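Local atomic coordinates of ribonuclease H (Uncultured organism, PDB entry 4IBN), a protein that probably cuts the RNA strand of RNA-DNA hybrids endonucleolytically, leaving 5'-phosphomonoester ends, with magnesium as cofactor. Residues Pro15-Tyr20 with Phe89-Thr94. Sequence-based numbering, arbitrary orientation.
Sequences PLVAVY and FRVVFT
Pro15 lies over one face of the Phe89 ring in a CH-pi contact, its CG 3.9 Å from the ring centroid and 16° off the normal, while Val17 CG1 meets the ring edge at CE1, 4.0 Å away. With CG of Phe89 anti to its carbonyl carbon (chi1 -85°), the torsion carries the ring across to Pro15 and Val17. Cut back to an alanine here, the side chain would probably no longer give Pro15 CG a face to lie on, and a gap would open beside Val17 CG1. On the sheet face that carries Val17, Val19 splits its methyls: CG2 packs on Val91 CG1 at 3.7 Å, and CG1 reaches Phe93 CD1 at 3.6 Å. On the other face the Tyr20 and Thr94 side chains run side by side, Tyr20 CD1 3.8 Å from Thr94 CB. Parallel pairing joins the backbones, Arg90 N to Pro15 O, Val17 N to Arg90 O, Val92 N to Val17 O, Val19 N to Val92 O (2.9 Å, nearly straight at 179°) and Thr94 N to Val19 O. Arg90 turns its NH2 back to Thr14 O. These are central strands of the RNase H fold, flanked by strands 34-45 and 140-145; helix 67-82 packs on Phe89, Val91 and Phe93 through Ile82, Phe79 and Val75.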
# COMPACT_ATOMS: atom_id res chain seq x y z
N PRO A 15 4.50 17.36 -0.73
CA PRO A 15 5.45 16.47 -0.10
C PRO A 15 5.74 15.24 -0.94
O PRO A 15 4.97 14.89 -1.72
CB PRO A 15 4.75 16.07 1.21
CG PRO A 15 3.63 16.92 1.35
CD PRO A 15 3.23 17.34 -0.03
N LEU A 16 6.88 14.61 -0.71
CA LEU A 16 7.22 13.33 -1.31
C LEU A 16 7.43 12.30 -0.21
O LEU A 16 8.16 12.53 0.69
CB LEU A 16 8.51 13.44 -2.07
CG LEU A 16 9.14 12.16 -2.63
CD1 LEU A 16 8.30 11.56 -3.69
CD2 LEU A 16 10.50 12.47 -3.24
N VAL A 17 6.76 11.17 -0.32
CA VAL A 17 6.96 10.06 0.59
C VAL A 17 7.18 8.76 -0.14
O VAL A 17 6.81 8.65 -1.26
CB VAL A 17 5.78 9.86 1.52
CG1 VAL A 17 5.62 11.01 2.49
CG2 VAL A 17 4.52 9.65 0.80
N ALA A 18 7.79 7.81 0.54
CA ALA A 18 7.93 6.49 0.01
C ALA A 18 7.17 5.55 0.91
O ALA A 18 7.37 5.55 2.05
CB ALA A 18 9.38 6.07 -0.07
N VAL A 19 6.29 4.77 0.30
CA VAL A 19 5.39 3.91 0.99
C VAL A 19 5.69 2.46 0.63
O VAL A 19 5.96 2.19 -0.47
CB VAL A 19 3.98 4.24 0.57
CG1 VAL A 19 3.04 3.22 1.04
CG2 VAL A 19 3.62 5.60 1.08
N TYR A 20 5.70 1.59 1.63
CA TYR A 20 5.99 0.20 1.44
C TYR A 20 4.86 -0.58 2.07
O TYR A 20 4.67 -0.49 3.21
CB TYR A 20 7.33 -0.20 2.11
CG TYR A 20 8.49 0.55 1.55
CD1 TYR A 20 9.17 0.08 0.49
CD2 TYR A 20 8.88 1.76 2.08
CE1 TYR A 20 10.20 0.77 -0.03
CE2 TYR A 20 9.90 2.44 1.57
CZ TYR A 20 10.56 1.94 0.49
OH TYR A 20 11.60 2.58 -0.09
N PHE A 89 0.01 14.63 -2.34
CA PHE A 89 1.32 14.12 -2.11
C PHE A 89 1.87 13.51 -3.39
O PHE A 89 1.14 13.07 -4.21
CB PHE A 89 1.29 12.98 -1.09
CG PHE A 89 1.33 13.39 0.35
CD1 PHE A 89 2.41 13.14 1.11
CD2 PHE A 89 0.26 13.97 0.94
CE1 PHE A 89 2.43 13.47 2.40
CE2 PHE A 89 0.31 14.31 2.23
CZ PHE A 89 1.38 14.06 2.95
N ARG A 90 3.18 13.45 -3.50
CA ARG A 90 3.84 12.58 -4.44
C ARG A 90 4.27 11.31 -3.67
O ARG A 90 4.79 11.41 -2.65
CB ARG A 90 5.04 13.26 -5.04
CG ARG A 90 4.68 14.33 -5.97
CD ARG A 90 5.91 15.12 -6.43
NE ARG A 90 6.25 16.10 -5.43
CZ ARG A 90 7.42 16.67 -5.33
NH1 ARG A 90 8.35 16.39 -6.17
NH2 ARG A 90 7.65 17.52 -4.37
N VAL A 91 3.98 10.14 -4.20
CA VAL A 91 4.19 8.90 -3.50
C VAL A 91 4.88 7.90 -4.38
O VAL A 91 4.47 7.67 -5.44
CB VAL A 91 2.85 8.30 -3.04
CG1 VAL A 91 3.05 7.02 -2.30
CG2 VAL A 91 2.07 9.30 -2.24
N VAL A 92 5.90 7.27 -3.86
CA VAL A 92 6.43 6.09 -4.48
C VAL A 92 5.87 4.94 -3.68
O VAL A 92 6.17 4.85 -2.55
CB VAL A 92 7.95 6.05 -4.40
CG1 VAL A 92 8.45 4.80 -5.03
CG2 VAL A 92 8.53 7.22 -5.08
N PHE A 93 5.05 4.09 -4.30
CA PHE A 93 4.38 3.02 -3.60
C PHE A 93 4.95 1.71 -4.06
O PHE A 93 4.82 1.37 -5.16
CB PHE A 93 2.86 3.08 -3.87
CG PHE A 93 1.99 2.18 -3.01
CD1 PHE A 93 1.24 2.68 -2.00
CD2 PHE A 93 1.85 0.86 -3.30
CE1 PHE A 93 0.45 1.91 -1.27
CE2 PHE A 93 1.06 0.10 -2.57
CZ PHE A 93 0.37 0.62 -1.55
N THR A 94 5.60 1.02 -3.14
CA THR A 94 6.22 -0.24 -3.43
C THR A 94 5.55 -1.39 -2.69
O THR A 94 5.41 -1.35 -1.55
CB THR A 94 7.74 -0.23 -3.04
OG1 THR A 94 8.40 0.83 -3.71
CG2 THR A 94 8.37 -1.52 -3.41